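Local coordinates for protein proto-oncogene vav (Homo sapiens, PDB 6NEW) that probably acts as a guanine nucleotide exchange factor for Rac-type GTPases, joining a RhoGEF domain to PH and zinc-binding C1 domains, at residues A[115-120]-A[203-208]; A[212-217]-A[381-386]; A[363-368]-A[391-396]; A[373-378]-A[397-402]. All blocks are in the same frame, centred on the assembly; numbering follows the deposited sequence.

Interaction 1: A[115-120]-A[203-208]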
loop_
_atom_site.group_PDB
_atom_site.type_symbol
_atom_site.label_atom_id
_atom_site.label_comp_id
_atom_site.label_asym_id
_atom_site.label_seq_id
_atom_site.Cartn_x
_atom_site.Cartn_y
_atom_site.Cartn_z
ATOM N N VAL A 115 -1.776 -16.679 19.012
ATOM C CA VAL A 115 -2.505 -17.118 17.816
ATOM C C VAL A 115 -2.480 -16.004 16.765
ATOM O O VAL A 115 -2.239 -16.281 15.592
ATOM C CB VAL A 115 -3.949 -17.597 18.144
ATOM C CG1 VAL A 115 -4.608 -18.262 16.939
ATOM C CG2 VAL A 115 -3.958 -18.543 19.343
ATOM N N PHE A 116 -2.702 -14.749 17.194
ATOM C CA PHE A 116 -2.686 -13.587 16.310
ATOM C C PHE A 116 -1.285 -13.327 15.744
ATOM O O PHE A 116 -1.154 -13.085 14.542
ATOM C CB PHE A 116 -3.232 -12.347 17.027
ATOM C CG PHE A 116 -4.733 -12.324 17.149
ATOM C CD1 PHE A 116 -5.521 -11.799 16.131
ATOM C CD2 PHE A 116 -5.359 -12.803 18.290
ATOM C CE1 PHE A 116 -6.912 -11.756 16.253
ATOM C CE2 PHE A 116 -6.748 -12.763 18.414
ATOM C CZ PHE A 116 -7.517 -12.228 17.399
ATOM N N ILE A 117 -0.248 -13.418 16.606
ATOM C CA ILE A 117 1.161 -13.211 16.247
ATOM C C ILE A 117 1.633 -14.282 15.239
ATOM O O ILE A 117 2.284 -13.938 14.254
ATOM C CB ILE A 117 2.053 -13.087 17.526
ATOM C CG1 ILE A 117 1.824 -11.718 18.211
ATOM C CG2 ILE A 117 3.554 -13.333 17.251
ATOM C CD1 ILE A 117 2.326 -11.599 19.657
ATOM N N LYS A 118 1.265 -15.556 15.465
ATOM C CA LYS A 118 1.599 -16.707 14.611
ATOM C C LYS A 118 1.000 -16.572 13.192
ATOM O O LYS A 118 1.681 -16.842 12.202
ATOM C CB LYS A 118 1.128 -18.013 15.293
ATOM C CG LYS A 118 1.302 -19.299 14.487
ATOM C CD LYS A 118 0.593 -20.470 15.160
ATOM C CE LYS A 118 0.536 -21.671 14.252
ATOM N NZ LYS A 118 0.683 -22.932 15.020
ATOM N N TYR A 119 -0.260 -16.139 13.107
ATOM C CA TYR A 119 -0.982 -16.017 11.850
ATOM C C TYR A 119 -0.774 -14.701 11.100
ATOM O O TYR A 119 -1.242 -14.600 9.968
ATOM C CB TYR A 119 -2.473 -16.280 12.090
ATOM C CG TYR A 119 -2.807 -17.754 12.055
ATOM C CD1 TYR A 119 -2.568 -18.569 13.158
ATOM C CD2 TYR A 119 -3.333 -18.341 10.910
ATOM C CE1 TYR A 119 -2.851 -19.933 13.124
ATOM C CE2 TYR A 119 -3.632 -19.701 10.867
ATOM C CZ TYR A 119 -3.396 -20.491 11.980
ATOM O OH TYR A 119 -3.684 -21.831 11.956
ATOM N N LYS A 120 -0.046 -13.725 11.693
ATOM C CA LYS A 120 0.254 -12.406 11.112
ATOM C C LYS A 120 0.790 -12.494 9.677
ATOM O O LYS A 120 0.158 -11.969 8.754
ATOM C CB LYS A 120 1.240 -11.639 12.005
ATOM C CG LYS A 120 1.556 -10.230 11.511
ATOM C CD LYS A 120 2.972 -9.847 11.859
ATOM C CE LYS A 120 3.232 -8.399 11.574
ATOM N NZ LYS A 120 4.593 -8.011 12.031
ATOM N N ARG A 203 -1.133 -6.373 23.667
ATOM C CA ARG A 203 -0.638 -5.184 22.964
ATOM C C ARG A 203 0.271 -5.602 21.789
ATOM O O ARG A 203 0.191 -4.986 20.725
ATOM C CB ARG A 203 0.111 -4.244 23.917
ATOM C CG ARG A 203 -0.787 -3.226 24.610
ATOM C CD ARG A 203 0.007 -2.025 25.087
ATOM N NE ARG A 203 -0.638 -1.335 26.208
ATOM C CZ ARG A 203 -0.265 -1.441 27.484
ATOM N NH1 ARG A 203 -0.904 -0.758 28.425
ATOM N NH2 ARG A 203 0.750 -2.226 27.826
ATOM N N LEU A 204 1.092 -6.683 21.968
ATOM C CA LEU A 204 1.980 -7.233 20.929
ATOM C C LEU A 204 1.153 -7.760 19.744
ATOM O O LEU A 204 1.529 -7.525 18.588
ATOM C CB LEU A 204 2.889 -8.360 21.460
ATOM C CG LEU A 204 3.800 -8.097 22.662
ATOM C CD1 LEU A 204 4.487 -9.378 23.095
ATOM C CD2 LEU A 204 4.851 -7.023 22.367
ATOM N N ALA A 205 0.023 -8.442 20.034
ATOM C CA ALA A 205 -0.908 -8.953 19.019
ATOM C C ALA A 205 -1.614 -7.782 18.328
ATOM O O ALA A 205 -1.836 -7.837 17.115
ATOM C CB ALA A 205 -1.934 -9.891 19.649
ATOM N N LEU A 206 -1.934 -6.707 19.094
ATOM C CA LEU A 206 -2.561 -5.496 18.548
ATOM C C LEU A 206 -1.586 -4.833 17.546
ATOM O O LEU A 206 -2.010 -4.427 16.461
ATOM C CB LEU A 206 -2.966 -4.513 19.668
ATOM C CG LEU A 206 -3.402 -3.096 19.255
ATOM C CD1 LEU A 206 -4.613 -3.120 18.359
ATOM C CD2 LEU A 206 -3.682 -2.228 20.467
ATOM N N ASP A 207 -0.284 -4.780 17.894
ATOM C CA ASP A 207 0.748 -4.211 17.034
ATOM C C ASP A 207 0.935 -5.071 15.772
ATOM O O ASP A 207 1.101 -4.533 14.672
ATOM C CB ASP A 207 2.067 -4.040 17.816
ATOM C CG ASP A 207 2.069 -2.951 18.892
ATOM O OD1 ASP A 207 1.111 -2.134 18.925
ATOM O OD2 ASP A 207 3.044 -2.895 19.677
ATOM N N ALA A 208 0.839 -6.402 15.928
ATOM C CA ALA A 208 0.948 -7.355 14.822
ATOM C C ALA A 208 -0.220 -7.179 13.856
ATOM O O ALA A 208 -0.023 -7.273 12.643
ATOM C CB ALA A 208 0.978 -8.778 15.355
#

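Interaction 2: A[212-217]-A[381-386]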
loop_
_atom_site.group_PDB
_atom_site.type_symbol
_atom_site.label_atom_id
_atom_site.label_comp_id
_atom_site.label_asym_id
_atom_site.label_seq_id
_atom_site.Cartn_x
_atom_site.Cartn_y
_atom_site.Cartn_z
ATOM N N LEU A 212 -0.243 -5.482 9.997
ATOM C CA LEU A 212 -0.932 -6.186 8.920
ATOM C C LEU A 212 -1.912 -5.253 8.190
ATOM O O LEU A 212 -1.912 -5.229 6.962
ATOM C CB LEU A 212 -1.661 -7.411 9.485
ATOM C CG LEU A 212 -2.554 -8.233 8.542
ATOM C CD1 LEU A 212 -1.747 -8.907 7.429
ATOM C CD2 LEU A 212 -3.317 -9.267 9.329
ATOM N N ALA A 213 -2.703 -4.466 8.939
ATOM C CA ALA A 213 -3.659 -3.511 8.382
ATOM C C ALA A 213 -2.926 -2.490 7.484
ATOM O O ALA A 213 -3.397 -2.217 6.381
ATOM C CB ALA A 213 -4.402 -2.800 9.510
ATOM N N GLN A 214 -1.751 -1.974 7.940
ATOM C CA GLN A 214 -0.923 -1.020 7.208
ATOM C C GLN A 214 -0.371 -1.624 5.921
ATOM O O GLN A 214 -0.434 -0.949 4.898
ATOM C CB GLN A 214 0.219 -0.485 8.078
ATOM C CG GLN A 214 -0.227 0.475 9.158
ATOM C CD GLN A 214 0.933 0.928 10.011
ATOM O OE1 GLN A 214 1.932 1.470 9.509
ATOM N NE2 GLN A 214 0.818 0.743 11.326
ATOM N N CYS A 215 0.143 -2.891 5.962
ATOM C CA CYS A 215 0.675 -3.624 4.796
ATOM C C CYS A 215 -0.341 -3.704 3.678
ATOM O O CYS A 215 -0.010 -3.377 2.541
ATOM C CB CYS A 215 1.146 -5.017 5.185
ATOM S SG CYS A 215 2.667 -5.040 6.151
ATOM N N VAL A 216 -1.575 -4.136 4.018
ATOM C CA VAL A 216 -2.735 -4.286 3.135
ATOM C C VAL A 216 -3.085 -2.954 2.471
ATOM O O VAL A 216 -3.288 -2.904 1.258
ATOM C CB VAL A 216 -3.928 -4.923 3.912
ATOM C CG1 VAL A 216 -5.240 -4.817 3.145
ATOM C CG2 VAL A 216 -3.627 -6.377 4.250
ATOM N N ASN A 217 -3.082 -1.877 3.252
ATOM C CA ASN A 217 -3.361 -0.533 2.752
ATOM C C ASN A 217 -2.249 -0.018 1.831
ATOM O O ASN A 217 -2.556 0.609 0.809
ATOM C CB ASN A 217 -3.623 0.419 3.911
ATOM C CG ASN A 217 -4.937 0.148 4.592
ATOM O OD1 ASN A 217 -5.986 0.053 3.946
ATOM N ND2 ASN A 217 -4.922 0.042 5.912
ATOM N N LEU A 381 7.024 -5.129 9.727
ATOM C CA LEU A 381 7.144 -5.386 8.298
ATOM C C LEU A 381 7.393 -4.142 7.476
ATOM O O LEU A 381 6.834 -3.091 7.779
ATOM C CB LEU A 381 5.828 -6.011 7.784
ATOM C CG LEU A 381 5.550 -7.460 8.112
ATOM C CD1 LEU A 381 4.100 -7.797 7.853
ATOM C CD2 LEU A 381 6.417 -8.368 7.300
ATOM N N LEU A 382 8.141 -4.298 6.369
ATOM C CA LEU A 382 8.307 -3.251 5.379
ATOM C C LEU A 382 7.063 -3.372 4.491
ATOM O O LEU A 382 6.763 -4.446 3.992
ATOM C CB LEU A 382 9.636 -3.381 4.625
ATOM C CG LEU A 382 10.742 -2.609 5.316
ATOM C CD1 LEU A 382 12.055 -3.263 5.157
ATOM C CD2 LEU A 382 10.815 -1.211 4.824
ATOM N N ARG A 383 6.278 -2.299 4.427
ATOM C CA ARG A 383 4.952 -2.230 3.813
ATOM C C ARG A 383 4.879 -1.887 2.339
ATOM O O ARG A 383 5.428 -0.878 1.907
ATOM C CB ARG A 383 4.089 -1.228 4.583
ATOM C CG ARG A 383 3.756 -1.671 5.983
ATOM C CD ARG A 383 4.017 -0.561 6.954
ATOM N NE ARG A 383 4.163 -1.069 8.314
ATOM C CZ ARG A 383 4.641 -0.350 9.320
ATOM N NH1 ARG A 383 5.009 0.908 9.132
ATOM N NH2 ARG A 383 4.752 -0.887 10.529
ATOM N N GLY A 384 4.099 -2.683 1.612
ATOM C CA GLY A 384 3.846 -2.490 0.197
ATOM C C GLY A 384 4.560 -3.456 -0.715
ATOM O O GLY A 384 5.115 -4.463 -0.270
ATOM N N THR A 385 4.548 -3.141 -2.005
ATOM C CA THR A 385 5.138 -3.979 -3.052
ATOM C C THR A 385 6.243 -3.243 -3.797
ATOM O O THR A 385 6.940 -3.853 -4.600
ATOM C CB THR A 385 4.034 -4.399 -4.053
ATOM O OG1 THR A 385 3.415 -3.233 -4.597
ATOM C CG2 THR A 385 2.959 -5.293 -3.420
ATOM N N PHE A 386 6.404 -1.940 -3.533
ATOM C CA PHE A 386 7.329 -1.104 -4.271
ATOM C C PHE A 386 8.030 -0.108 -3.361
ATOM O O PHE A 386 7.343 0.593 -2.640
ATOM C CB PHE A 386 6.467 -0.372 -5.314
ATOM C CG PHE A 386 7.134 0.560 -6.282
ATOM C CD1 PHE A 386 7.988 0.072 -7.258
ATOM C CD2 PHE A 386 6.812 1.915 -6.297
ATOM C CE1 PHE A 386 8.575 0.937 -8.186
ATOM C CE2 PHE A 386 7.393 2.780 -7.226
ATOM C CZ PHE A 386 8.268 2.285 -8.168
#

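Interaction 3: A[363-368]-A[391-396]. With ZN (zinc ion), chain C.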
loop_
_atom_site.group_PDB
_atom_site.type_symbol
_atom_site.label_atom_id
_atom_site.label_comp_id
_atom_site.label_asym_id
_atom_site.label_seq_id
_atom_site.Cartn_x
_atom_site.Cartn_y
_atom_site.Cartn_z
ATOM N N ASP A 363 24.905 3.008 4.948
ATOM C CA ASP A 363 24.661 3.730 3.708
ATOM C C ASP A 363 23.312 3.241 3.207
ATOM O O ASP A 363 23.227 2.334 2.368
ATOM C CB ASP A 363 25.789 3.579 2.662
ATOM C CG ASP A 363 25.604 4.478 1.440
ATOM O OD1 ASP A 363 24.854 5.493 1.542
ATOM O OD2 ASP A 363 26.189 4.165 0.381
ATOM N N PHE A 364 22.255 3.793 3.811
ATOM C CA PHE A 364 20.891 3.414 3.487
ATOM C C PHE A 364 20.463 4.042 2.199
ATOM O O PHE A 364 20.550 5.261 2.037
ATOM C CB PHE A 364 19.909 3.772 4.624
ATOM C CG PHE A 364 19.987 2.862 5.831
ATOM C CD1 PHE A 364 19.529 1.545 5.763
ATOM C CD2 PHE A 364 20.475 3.332 7.045
ATOM C CE1 PHE A 364 19.553 0.724 6.887
ATOM C CE2 PHE A 364 20.483 2.512 8.174
ATOM C CZ PHE A 364 20.052 1.207 8.082
ATOM N N GLN A 365 19.998 3.204 1.280
ATOM C CA GLN A 365 19.513 3.663 -0.008
ATOM C C GLN A 365 18.157 3.074 -0.243
ATOM O O GLN A 365 17.870 2.002 0.298
ATOM C CB GLN A 365 20.465 3.266 -1.144
ATOM C CG GLN A 365 21.795 4.034 -1.140
ATOM C CD GLN A 365 22.879 3.409 -1.991
ATOM O OE1 GLN A 365 22.656 2.482 -2.787
ATOM N NE2 GLN A 365 24.095 3.907 -1.834
ATOM N N MET A 366 17.308 3.788 -1.028
ATOM C CA MET A 366 15.974 3.351 -1.418
ATOM C C MET A 366 16.062 1.964 -2.026
ATOM O O MET A 366 16.848 1.751 -2.952
ATOM C CB MET A 366 15.353 4.310 -2.454
ATOM C CG MET A 366 14.830 5.585 -1.888
ATOM S SD MET A 366 14.168 6.712 -3.150
ATOM C CE MET A 366 12.636 5.911 -3.540
ATOM N N PHE A 367 15.272 1.017 -1.509
ATOM C CA PHE A 367 15.286 -0.354 -2.019
ATOM C C PHE A 367 13.896 -0.954 -2.218
ATOM O O PHE A 367 13.005 -0.699 -1.413
ATOM C CB PHE A 367 16.129 -1.240 -1.103
ATOM C CG PHE A 367 16.530 -2.563 -1.695
ATOM C CD1 PHE A 367 17.643 -2.661 -2.520
ATOM C CD2 PHE A 367 15.844 -3.730 -1.362
ATOM C CE1 PHE A 367 18.034 -3.898 -3.041
ATOM C CE2 PHE A 367 16.243 -4.967 -1.867
ATOM C CZ PHE A 367 17.325 -5.042 -2.718
ATOM N N SER A 368 13.707 -1.738 -3.304
ATOM C CA SER A 368 12.444 -2.445 -3.565
ATOM C C SER A 368 12.652 -3.892 -3.148
ATOM O O SER A 368 13.481 -4.600 -3.734
ATOM C CB SER A 368 12.030 -2.375 -5.033
ATOM O OG SER A 368 11.506 -1.108 -5.383
ATOM N N ARG A 391 17.711 -0.056 2.235
ATOM C CA ARG A 391 18.661 -1.112 2.481
ATOM C C ARG A 391 20.045 -0.524 2.546
ATOM O O ARG A 391 20.397 0.354 1.749
ATOM C CB ARG A 391 18.566 -2.237 1.446
ATOM C CG ARG A 391 19.158 -3.555 1.928
ATOM C CD ARG A 391 19.534 -4.434 0.758
ATOM N NE ARG A 391 20.492 -3.752 -0.127
ATOM C CZ ARG A 391 21.143 -4.353 -1.116
ATOM N NH1 ARG A 391 20.975 -5.638 -1.365
ATOM N NH2 ARG A 391 21.991 -3.643 -1.865
ATOM N N CYS A 392 20.823 -0.982 3.528
ATOM C CA CYS A 392 22.223 -0.585 3.645
ATOM C C CYS A 392 22.939 -1.571 2.735
ATOM O O CYS A 392 22.832 -2.775 2.960
ATOM C CB CYS A 392 22.715 -0.678 5.084
ATOM S SG CYS A 392 24.498 -0.398 5.258
ATOM N N HIS A 393 23.594 -1.096 1.666
ATOM C CA HIS A 393 24.236 -2.024 0.722
ATOM C C HIS A 393 25.440 -2.790 1.351
ATOM O O HIS A 393 25.728 -3.907 0.921
ATOM C CB HIS A 393 24.605 -1.316 -0.600
ATOM C CG HIS A 393 25.857 -0.499 -0.526
ATOM N ND1 HIS A 393 25.973 0.566 0.351
ATOM C CD2 HIS A 393 27.016 -0.632 -1.213
ATOM C CE1 HIS A 393 27.195 1.043 0.175
ATOM N NE2 HIS A 393 27.857 0.358 -0.761
ATOM N N ARG A 394 26.070 -2.220 2.407
ATOM C CA ARG A 394 27.190 -2.813 3.138
ATOM C C ARG A 394 26.808 -4.000 4.021
ATOM O O ARG A 394 27.420 -5.066 3.892
ATOM C CB ARG A 394 27.882 -1.773 4.020
ATOM C CG ARG A 394 28.634 -0.730 3.267
ATOM C CD ARG A 394 28.655 0.523 4.091
ATOM N NE ARG A 394 29.107 1.653 3.290
ATOM C CZ ARG A 394 29.320 2.866 3.781
ATOM N NH1 ARG A 394 29.100 3.119 5.064
ATOM N NH2 ARG A 394 29.756 3.838 2.989
ATOM N N CYS A 395 25.851 -3.813 4.949
ATOM C CA CYS A 395 25.462 -4.876 5.888
ATOM C C CYS A 395 24.189 -5.598 5.499
ATOM O O CYS A 395 23.841 -6.595 6.137
ATOM C CB CYS A 395 25.374 -4.321 7.305
ATOM S SG CYS A 395 23.920 -3.283 7.597
ATOM N N ARG A 396 23.459 -5.053 4.503
ATOM C CA ARG A 396 22.191 -5.561 3.963
ATOM C C ARG A 396 21.039 -5.439 4.975
ATOM O O ARG A 396 19.993 -6.060 4.784
ATOM C CB ARG A 396 22.341 -6.985 3.362
ATOM C CG ARG A 396 23.435 -7.039 2.280
ATOM C CD ARG A 396 23.652 -8.413 1.721
ATOM N NE ARG A 396 22.953 -8.552 0.436
ATOM C CZ ARG A 396 21.814 -9.228 0.284
ATOM N NH1 ARG A 396 21.235 -9.286 -0.918
ATOM N NH2 ARG A 396 21.248 -9.839 1.312
HETATM ZN ZN ZN C . 24.940 -1.216 7.304
#

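Interaction 4: A[373-378]-A[397-402]. With ZN (zinc ion), chain B.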
loop_
_atom_site.group_PDB
_atom_site.type_symbol
_atom_site.label_atom_id
_atom_site.label_comp_id
_atom_site.label_asym_id
_atom_site.label_seq_id
_atom_site.Cartn_x
_atom_site.Cartn_y
_atom_site.Cartn_z
ATOM N N THR A 373 9.929 -8.763 4.267
ATOM C CA THR A 373 11.052 -8.195 5.004
ATOM C C THR A 373 10.561 -7.391 6.216
ATOM O O THR A 373 9.548 -6.701 6.142
ATOM C CB THR A 373 11.905 -7.350 4.018
ATOM O OG1 THR A 373 12.356 -8.194 2.957
ATOM C CG2 THR A 373 13.112 -6.734 4.656
ATOM N N SER A 374 11.298 -7.478 7.325
ATOM C CA SER A 374 11.000 -6.715 8.530
ATOM C C SER A 374 12.127 -5.704 8.785
ATOM O O SER A 374 13.271 -5.896 8.340
ATOM C CB SER A 374 10.796 -7.639 9.726
ATOM O OG SER A 374 11.939 -8.456 9.934
ATOM N N CYS A 375 11.773 -4.603 9.463
ATOM C CA CYS A 375 12.678 -3.515 9.804
ATOM C C CYS A 375 13.663 -3.958 10.887
ATOM O O CYS A 375 13.233 -4.501 11.897
ATOM C CB CYS A 375 11.872 -2.301 10.246
ATOM S SG CYS A 375 12.883 -0.957 10.890
ATOM N N LYS A 376 14.971 -3.725 10.692
ATOM C CA LYS A 376 16.012 -4.107 11.661
ATOM C C LYS A 376 15.955 -3.309 12.964
ATOM O O LYS A 376 16.612 -3.704 13.931
ATOM C CB LYS A 376 17.411 -4.039 11.049
ATOM C CG LYS A 376 17.643 -5.075 9.961
ATOM C CD LYS A 376 18.345 -6.279 10.529
ATOM C CE LYS A 376 17.819 -7.518 9.862
ATOM N NZ LYS A 376 18.360 -7.672 8.494
ATOM N N ALA A 377 15.161 -2.214 13.003
ATOM C CA ALA A 377 15.002 -1.403 14.191
ATOM C C ALA A 377 13.737 -1.720 15.003
ATOM O O ALA A 377 13.855 -2.033 16.186
ATOM C CB ALA A 377 15.045 0.065 13.835
ATOM N N CYS A 378 12.542 -1.631 14.387
ATOM C CA CYS A 378 11.262 -1.840 15.063
ATOM C C CYS A 378 10.712 -3.268 14.954
ATOM O O CYS A 378 9.786 -3.611 15.695
ATOM C CB CYS A 378 10.236 -0.816 14.590
ATOM S SG CYS A 378 9.726 -1.050 12.874
ATOM N N ALA A 397 21.200 -4.565 5.999
ATOM C CA ALA A 397 20.111 -4.288 6.932
ATOM C C ALA A 397 19.004 -3.512 6.192
ATOM O O ALA A 397 19.283 -2.587 5.421
ATOM C CB ALA A 397 20.591 -3.483 8.122
ATOM N N SER A 398 17.772 -3.976 6.368
ATOM C CA SER A 398 16.571 -3.419 5.801
ATOM C C SER A 398 15.902 -2.584 6.900
ATOM O O SER A 398 16.025 -2.948 8.065
ATOM C CB SER A 398 15.663 -4.559 5.371
ATOM O OG SER A 398 15.325 -5.367 6.487
ATOM N N ALA A 399 15.230 -1.460 6.548
ATOM C CA ALA A 399 14.588 -0.558 7.521
ATOM C C ALA A 399 13.587 0.414 6.895
ATOM O O ALA A 399 13.684 0.716 5.699
ATOM C CB ALA A 399 15.651 0.243 8.271
ATOM N N HIS A 400 12.647 0.937 7.716
ATOM C CA HIS A 400 11.696 1.968 7.259
ATOM C C HIS A 400 12.445 3.311 7.285
ATOM O O HIS A 400 13.410 3.442 8.046
ATOM C CB HIS A 400 10.473 2.110 8.198
ATOM C CG HIS A 400 9.649 0.884 8.408
ATOM N ND1 HIS A 400 9.627 0.240 9.633
ATOM C CD2 HIS A 400 8.760 0.285 7.586
ATOM C CE1 HIS A 400 8.788 -0.774 9.488
ATOM N NE2 HIS A 400 8.232 -0.779 8.285
ATOM N N LYS A 401 11.965 4.317 6.521
ATOM C CA LYS A 401 12.555 5.661 6.484
ATOM C C LYS A 401 12.711 6.291 7.886
ATOM O O LYS A 401 13.769 6.848 8.176
ATOM C CB LYS A 401 11.739 6.599 5.576
ATOM C CG LYS A 401 12.521 7.840 5.144
ATOM C CD LYS A 401 11.666 8.873 4.405
ATOM C CE LYS A 401 12.480 10.110 4.063
ATOM N NZ LYS A 401 11.664 11.127 3.339
ATOM N N GLU A 402 11.690 6.150 8.760
ATOM C CA GLU A 402 11.682 6.688 10.137
ATOM C C GLU A 402 12.677 5.992 11.098
ATOM O O GLU A 402 13.148 6.620 12.042
ATOM C CB GLU A 402 10.273 6.614 10.769
ATOM C CG GLU A 402 9.092 6.782 9.824
ATOM C CD GLU A 402 8.592 5.469 9.258
ATOM O OE1 GLU A 402 7.998 4.682 10.031
ATOM O OE2 GLU A 402 8.819 5.212 8.053
HETATM ZN ZN ZN B . 11.034 0.219 11.392
HETATM O O HOH W 1 17.757 -7.444 5.827
#

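Interaction 1: A[115-120]-A[203-208]
Ile-117 lays its CG1-CD1 arm over helix 196-235 and brings CG1 to 4.2 Å from the CB of Ala-208, illustrating how alanines let two helices of a RhoGEF domain draw near each other. The short axes of the two helical segments pass 8.7 Å apart, with directions only 30° from parallel. Because CG1 of Ile-117 stands opposite its own carbonyl carbon (chi1 -73°) and the chain runs on extended, CD1 reaches the neighbouring turn and meets the CB of Leu-204 at 3.7 Å. Ala-205 takes the middle of the contact: its methyl lies 3.8 Å from the CB of Phe-116. The ring beyond that CB leads off to meet Phe-96 edge-to-face and to pack on Leu-186.

At the other end Lys-120 uses its methylenes, running CG, CD and CE alongside Ala-208, with CG 3.5 Å from the carbonyl O of Ala-208. Its ammonium goes further down the same helix, to a salt bridge with Asp-211. No hydrogen bond links the two segments, so the match depends on shape and van der Waals contact, and the charge of Lys-120 is probably offset by that aspartate.

Interaction 2: A[212-217]-A[381-386]
Arg-383 overlaps the side chain of Gln-214, with its guanidinium set beneath the amide oxygen. The pairing shows how an irregular loop of the zinc-binding C1 domain can dock on a long helix, here the RhoGEF helix 196-235. OE1 of Gln-214 sits over one face of the guanidinium, 3.2 Å from NH1 of Arg-383 but displaced toward the rim. No N-H is aimed at it, so the attraction is probably electrostatic, and the amide and guanidinium planes are 46° apart. The head has its strong polar partner on the same helix: NH2 makes a salt bridge with Asp-211, one turn earlier.

The bend of the arginine chain at chi2 (132°) lets the aliphatic part follow the helix surface before the head turns to these groups. A serine in place of Arg-383 would probably leave Asp-211 without this cationic partner and remove packing from Gln-214 and one side of the Cys-215 sulfur. The backbones also come near, with the CA atoms of Cys-215 and Arg-383 4.6 Å apart. Gly-384 follows at backbone angles where a CB would collide with the carbonyl O of Arg-383. The buried sulfur of Cys-215 is lodged between two carbons of the loop: its SG lies 3.5 Å from CG of Arg-383 and 3.5 Å from CD1 of Leu-381.

Interaction 3: A[363-368]-A[391-396]
Gln-365 and Arg-391 form an antiparallel hydrogen-bonded pair, Gln-365 N to Arg-391 O at 2.9 Å and Arg-391 N to Gln-365 O at 2.8 Å, next to the non-hydrogen-bonded pair Phe-364 and Cys-392. These are two strands of the small C1-domain sheet, and they show how such a sheet leads straight into a zinc site.

On the sheet face bearing Arg-391, the arginine folds back at chi3 (58°) and lays its guanidinium flat on the ring of Phe-367, a cation-pi stack with planes 14° apart and centres 4.4 Å from each other. CD of Arg-391 stands over the middle of the same ring, 4.0 Å from the centroid. An alanine in place of Arg-391 would probably leave that face of Phe-367 without its stacked cation, the ring held less firmly against turning.

On the sheet face bearing Phe-364 and Cys-392, CB of Cys-392 makes a CH-pi contact over the Phe-364 ring, 4.3 Å from its centroid. Beyond the strands, CB of Asp-363 lies over the guanidinium of Arg-394, whose NH1 hydrogen-bonds to the carbonyl O of Gly-361. Cys-392 and Cys-395 bind the zinc ion with His-362 and Cys-410. The thiolate of Cys-392 has a further donor: the backbone N of Asp-363 points at its SG from 3.4 Å, with an N-H...S angle of 161°, while that same SG holds the zinc at 2.2 Å.

Interaction 4: A[373-378]-A[397-402]
Ser-398 and the turn at Cys-375 are joined by two hydrogen bonds that use the side-chain hydroxyl and the backbone carbonyl of the serine. Its hydroxyl donates to the carbonyl of Ser-374, OG to O 2.8 Å, and its own carbonyl O accepts the backbone N of Lys-376 at 2.9 Å with an N-H...O angle of 162°. The hydroxyl gets there because OG sits between the backbone N and the carbonyl carbon (chi1 60°). A water adds a looser link: NZ of Lys-376 donates to it at 2.7 Å, and it in turn gives a weak bond to OG of Ser-398.

Metal bonds form the second group. In this C1 domain, where 398-399 is an outer strand of the three-stranded sheet, zinc is held by Cys-375, Cys-378 and His-400, with Cys-403 as fourth ligand. In the Cys-x-x-Cys turn the backbone N-H groups of Ala-377 and Cys-378 both hydrogen-bond to SG of Cys-375, the first at 3.4 Å. His-400 binds through ND1, with SG of Cys-378 at its ring edge, and NE2 hydrogen-bonds to the carbonyl O of Leu-381, which probably fixes the ring's rotation.

Van der Waals packing is the third. The methyl CG2 of Thr-373 sits beside the Ser-398 side chain, 3.2 Å from OG, and the methyl of Ala-397 rests 3.8 Å from CG of Lys-376.

How the interactions relate
From the N terminus, interaction 1 comes first, in series with the rest: it brings helix 196-235 back onto helix 112-119 in the RhoGEF domain, while Lys-120 packs on Leu-212 and Leu-381 of interaction 2. Interaction 2 opens along that helix and closes in the C1 domain, spanning the PH domain. Segments 363-368 and 373-378 precede its closure and their partners follow, so interactions 2, 3 and 4 cross and none nests. Two crossings are probably hydrogen-bonded, Leu-382 N to Thr-373 O between 2 and 4 and Cys-392 N to Ala-397 O between 3 and 4, whereas 2 and 3 meet by packing. Both zinc sites thus belong to one C1 unit against the RhoGEF helix.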